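MarR family transcriptional regulator (Staphylococcus epidermidis, PDB 5HLI) probably binds DNA through a winged helix-turn-helix domain and regulates transcription in response to oxidation, here captured in a disulfide-bonded form. Local coordinates at residues 44-47 with 48-52; 65-69 with 70-74. The protein carries 1 engineered substitution. All blocks are in the same frame, centred on the assembly; numbering follows the deposited sequence.

Contact 1 comes first along the chain and lies wholly on helix 41-52. Contact 2 follows it, at the turn between helix 58-65 and helix 69-81. Their centres are about 13 Å apart. The two touch through apolar side chains: Val-46 of contact 1 packs on both Leu-65 and Leu-72 of contact 2. Both belong to the SarA/Rot-like part of the chain. Together they join helix 41-52 to the helix-turn-helix, whose second helix, 69-81, is probably the DNA-recognition helix, as in other MarR proteins. Contact 1 also reaches the second subunit, whereas contact 2 sits nearer the surface and meets no other chain of the assembly.

Contact 1. Residues 44-47 with 48-52; sequences YLVL and LTLWE
Leu-48 lays its CD1 methyl over the centre of one face of the Tyr-44 ring, one helical turn earlier. Leu-48 CD1 is 3.8 Å from the Tyr-44 ring centroid and 12° off its normal, a CH-pi contact. The other methyl, CD2, lies near the CE1 side of the ring. Leu-47 CB makes a second CH-pi contact, 3.9 Å from the centroid of the six-membered ring of Trp-51, one turn later. The carbonyl O of Leu-47 lies over the same indole, 3.0 Å above its plane and offset toward the rim. Leu-47 O also accepts a hydrogen bond from Trp-51 N at 2.8 Å. Val-46 and Leu-50 run side by side, and Val-46 CG1 and Leu-50 CD1 are 4.0 Å apart.

Tyr-44 CG is anti to the backbone N (chi1 -175°), which turns a face of the ring to Leu-48. Backbone bonds from Leu-48 N to Tyr-44 O and from Leu-50 N to Val-46 O hold the turns in place. Further out, Trp-51 NE1 bonds to Gly-105 O and Thr-49 OG1 to Gln-56 NE2.

The contact is mainly apolar. The indole is pinned by its N-H and by Leu-47, so its rotation is probably restricted. Helix 41-52 thus packs its apolar side chains against helices 58-65, 69-81 and 103-117 of its own chain and on Phe-17 of the second subunit.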
loop_
_atom_site.group_PDB
_atom_site.type_symbol
_atom_site.label_atom_id
_atom_site.label_comp_id
_atom_site.label_asym_id
_atom_site.label_seq_id
_atom_site.Cartn_x
_atom_site.Cartn_y
_atom_site.Cartn_z
ATOM N N TYR A 44 5.204 11.309 10.784
ATOM C CA TYR A 44 3.752 11.445 10.833
ATOM C C TYR A 44 3.154 10.590 11.943
ATOM O O TYR A 44 2.214 11.016 12.628
ATOM C CB TYR A 44 3.174 11.062 9.470
ATOM C CG TYR A 44 1.687 11.254 9.286
ATOM C CD1 TYR A 44 1.048 12.413 9.710
ATOM C CD2 TYR A 44 0.929 10.289 8.638
ATOM C CE1 TYR A 44 -0.315 12.587 9.519
ATOM C CE2 TYR A 44 -0.424 10.454 8.440
ATOM C CZ TYR A 44 -1.043 11.603 8.881
ATOM O OH TYR A 44 -2.395 11.758 8.679
ATOM N N LEU A 45 3.687 9.380 12.142
ATOM C CA LEU A 45 3.198 8.527 13.222
ATOM C C LEU A 45 3.436 9.170 14.582
ATOM O O LEU A 45 2.575 9.100 15.467
ATOM C CB LEU A 45 3.869 7.154 13.158
ATOM C CG LEU A 45 3.514 6.236 11.987
ATOM C CD1 LEU A 45 4.243 4.912 12.126
ATOM C CD2 LEU A 45 2.014 6.017 11.913
ATOM N N VAL A 46 4.600 9.797 14.767
ATOM C CA VAL A 46 4.898 10.471 16.031
ATOM C C VAL A 46 3.954 11.648 16.243
ATOM O O VAL A 46 3.435 11.859 17.345
ATOM C CB VAL A 46 6.372 10.918 16.066
ATOM C CG1 VAL A 46 6.637 11.808 17.283
ATOM C CG2 VAL A 46 7.300 9.705 16.076
ATOM N N LEU A 47 3.721 12.436 15.192
ATOM C CA LEU A 47 2.802 13.564 15.306
ATOM C C LEU A 47 1.389 13.089 15.625
ATOM O O LEU A 47 0.669 13.736 16.395
ATOM C CB LEU A 47 2.820 14.380 14.015
ATOM C CG LEU A 47 4.138 15.093 13.692
ATOM C CD1 LEU A 47 4.104 15.675 12.287
ATOM C CD2 LEU A 47 4.427 16.183 14.718
ATOM N N LEU A 48 0.984 11.950 15.057
ATOM C CA LEU A 48 -0.373 11.456 15.269
ATOM C C LEU A 48 -0.615 11.088 16.730
ATOM O O LEU A 48 -1.693 11.362 17.271
ATOM C CB LEU A 48 -0.647 10.262 14.352
ATOM C CG LEU A 48 -0.915 10.625 12.890
ATOM C CD1 LEU A 48 -0.964 9.382 12.014
ATOM C CD2 LEU A 48 -2.211 11.422 12.771
ATOM N N THR A 49 0.367 10.472 17.392
ATOM C CA THR A 49 0.166 10.147 18.802
ATOM C C THR A 49 0.260 11.398 19.671
ATOM O O THR A 49 -0.460 11.519 20.669
ATOM C CB THR A 49 1.154 9.068 19.268
ATOM O OG1 THR A 49 0.839 8.690 20.614
ATOM C CG2 THR A 49 2.597 9.554 19.225
ATOM N N LEU A 50 1.118 12.351 19.296
ATOM C CA LEU A 50 1.192 13.602 20.046
ATOM C C LEU A 50 -0.107 14.388 19.931
ATOM O O LEU A 50 -0.533 15.040 20.890
ATOM C CB LEU A 50 2.373 14.442 19.563
ATOM C CG LEU A 50 3.762 13.953 19.976
ATOM C CD1 LEU A 50 4.837 14.759 19.275
ATOM C CD2 LEU A 50 3.930 14.048 21.483
ATOM N N TRP A 51 -0.754 14.337 18.765
ATOM C CA TRP A 51 -2.034 15.013 18.599
ATOM C C TRP A 51 -3.149 14.334 19.385
ATOM O O TRP A 51 -4.207 14.941 19.584
ATOM C CB TRP A 51 -2.392 15.094 17.114
ATOM C CG TRP A 51 -1.557 16.091 16.363
ATOM C CD1 TRP A 51 -1.015 17.243 16.859
ATOM C CD2 TRP A 51 -1.153 16.018 14.990
ATOM N NE1 TRP A 51 -0.308 17.895 15.879
ATOM C CE2 TRP A 51 -0.376 17.164 14.722
ATOM C CE3 TRP A 51 -1.376 15.099 13.960
ATOM C CZ2 TRP A 51 0.181 17.413 13.469
ATOM C CZ3 TRP A 51 -0.821 15.348 12.715
ATOM C CH2 TRP A 51 -0.053 16.496 12.481
ATOM N N GLU A 52 -2.938 13.096 19.833
ATOM C CA GLU A 52 -3.872 12.422 20.727
ATOM C C GLU A 52 -3.538 12.667 22.193
ATOM O O GLU A 52 -4.445 12.877 23.006
ATOM C CB GLU A 52 -3.886 10.915 20.451
ATOM C CG GLU A 52 -4.398 10.544 19.070
ATOM C CD GLU A 52 -5.856 10.916 18.874
ATOM O OE1 GLU A 52 -6.714 10.359 19.594
ATOM O OE2 GLU A 52 -6.144 11.766 18.003
#

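Contact 2. Residues 65-69 with 70-74; sequences LDLSS and NTLTP
Ser-68 and Thr-71 meet hydroxyl to hydroxyl, with Ser-68 OG and Thr-71 OG1 2.9 Å apart in a hydrogen bond. Ser-68 holds the N-cap position of helix 69-81. Its OG sits between its own backbone N and carbonyl carbon (chi1 68°), and from there it faces the first turn. One water joins the same pair of residues: it accepts a hydrogen bond from the backbone N of Ser-68 and bonds to Thr-71 OG1. A second water links Ser-69 OG to Asn-70 OD1, to which it donates, 2.7 Å from each of the two.

Backbone carbonyls take the next bonds. Ser-68 O accepts Leu-72 N at 3.0 Å. Ser-69 O has two donors, both from Thr-73. Thr-73 OG1 donates to Ser-69 O at 2.7 Å, from above the carbonyl plane, 38° out of it. The backbone N of Thr-73 adds a weak bond to the same oxygen. The Thr-73 side chain therefore reinforces a turn whose backbone bond is weak, just before Pro-74, where the helix kinks.

Apolar contacts lie on the inner side. Leu-67 and Leu-72 cross at about a right angle, and Leu-67 CD1 is 4.0 Å from Leu-72 CD2. Leu-65 CD1 is 4.3 Å from Leu-72 CD2. Leu-58 and Ile-61 of helix 58-65 also pack on Leu-72.

Asp-66, with positive phi, is the first residue to leave helix 58-65, and Ser-68 caps the helix that begins at 69. A short turn followed by a serine-capped helix, with Leu-72 buried against Leu-65 and Leu-67, fits the helix-turn-helix of a MarR-type DNA-binding domain.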
loop_
_atom_site.group_PDB
_atom_site.type_symbol
_atom_site.label_atom_id
_atom_site.label_comp_id
_atom_site.label_asym_id
_atom_site.label_seq_id
_atom_site.Cartn_x
_atom_site.Cartn_y
_atom_site.Cartn_z
ATOM N N LEU A 65 3.753 3.521 19.453
ATOM C CA LEU A 65 4.108 3.142 18.092
ATOM C C LEU A 65 4.807 1.793 18.004
ATOM O O LEU A 65 5.048 1.314 16.892
ATOM C CB LEU A 65 5.007 4.214 17.464
ATOM C CG LEU A 65 4.509 5.658 17.535
ATOM C CD1 LEU A 65 5.426 6.585 16.745
ATOM C CD2 LEU A 65 3.078 5.764 17.044
ATOM N N ASP A 66 5.122 1.175 19.140
ATOM C CA ASP A 66 5.948 -0.030 19.192
ATOM C C ASP A 66 7.247 0.173 18.414
ATOM O O ASP A 66 7.587 -0.585 17.503
ATOM C CB ASP A 66 5.190 -1.259 18.692
ATOM C CG ASP A 66 5.906 -2.555 19.032
ATOM O OD1 ASP A 66 6.726 -2.539 19.977
ATOM O OD2 ASP A 66 5.658 -3.581 18.363
ATOM N N LEU A 67 7.962 1.233 18.772
ATOM C CA LEU A 67 9.277 1.527 18.225
ATOM C C LEU A 67 10.249 1.724 19.378
ATOM O O LEU A 67 9.870 2.185 20.457
ATOM C CB LEU A 67 9.260 2.779 17.330
ATOM C CG LEU A 67 8.366 2.757 16.086
ATOM C CD1 LEU A 67 8.332 4.132 15.413
ATOM C CD2 LEU A 67 8.820 1.690 15.101
ATOM N N SER A 68 11.508 1.366 19.145
ATOM C CA SER A 68 12.507 1.502 20.191
ATOM C C SER A 68 12.875 2.969 20.386
ATOM O O SER A 68 12.614 3.825 19.535
ATOM C CB SER A 68 13.758 0.694 19.849
ATOM O OG SER A 68 14.420 1.258 18.731
ATOM N N SER A 69 13.493 3.258 21.533
ATOM C CA SER A 69 13.960 4.618 21.774
ATOM C C SER A 69 15.108 4.981 20.841
ATOM O O SER A 69 15.231 6.144 20.437
ATOM C CB SER A 69 14.375 4.788 23.237
ATOM O OG SER A 69 15.477 3.961 23.564
ATOM N N ASN A 70 15.947 4.006 20.473
ATOM C CA ASN A 70 17.008 4.280 19.508
ATOM C C ASN A 70 16.433 4.674 18.152
ATOM O O ASN A 70 16.952 5.581 17.494
ATOM C CB ASN A 70 17.926 3.068 19.357
ATOM C CG ASN A 70 18.983 2.999 20.445
ATOM O OD1 ASN A 70 19.252 3.986 21.130
ATOM N ND2 ASN A 70 19.596 1.830 20.599
ATOM N N THR A 71 15.369 3.995 17.716
ATOM C CA THR A 71 14.731 4.358 16.454
ATOM C C THR A 71 14.118 5.751 16.534
ATOM O O THR A 71 14.238 6.548 15.596
ATOM C CB THR A 71 13.667 3.320 16.085
ATOM O OG1 THR A 71 14.271 2.025 15.980
ATOM C CG2 THR A 71 13.006 3.665 14.755
ATOM N N LEU A 72 13.478 6.070 17.660
ATOM C CA LEU A 72 12.779 7.341 17.802
ATOM C C LEU A 72 13.712 8.522 18.026
ATOM O O LEU A 72 13.313 9.660 17.759
ATOM C CB LEU A 72 11.789 7.267 18.961
ATOM C CG LEU A 72 10.542 6.416 18.753
ATOM C CD1 LEU A 72 9.838 6.230 20.075
ATOM C CD2 LEU A 72 9.620 7.079 17.746
ATOM N N THR A 73 14.929 8.280 18.519
ATOM C CA THR A 73 15.820 9.383 18.874
ATOM C C THR A 73 16.107 10.318 17.700
ATOM O O THR A 73 15.904 11.534 17.853
ATOM C CB THR A 73 17.111 8.827 19.492
ATOM O OG1 THR A 73 16.826 8.284 20.787
ATOM C CG2 THR A 73 18.166 9.919 19.621
ATOM N N PRO A 74 16.550 9.849 16.526
ATOM C CA PRO A 74 16.767 10.804 15.424
ATOM C C PRO A 74 15.479 11.404 14.887
ATOM O O PRO A 74 15.497 12.542 14.398
ATOM C CB PRO A 74 17.482 9.960 14.360
ATOM C CG PRO A 74 17.042 8.570 14.633
ATOM C CD PRO A 74 16.922 8.478 16.127
HETATM O O HOH W 1 12.140 0.304 16.444
HETATM O O HOH W 2 17.756 5.377 22.962
#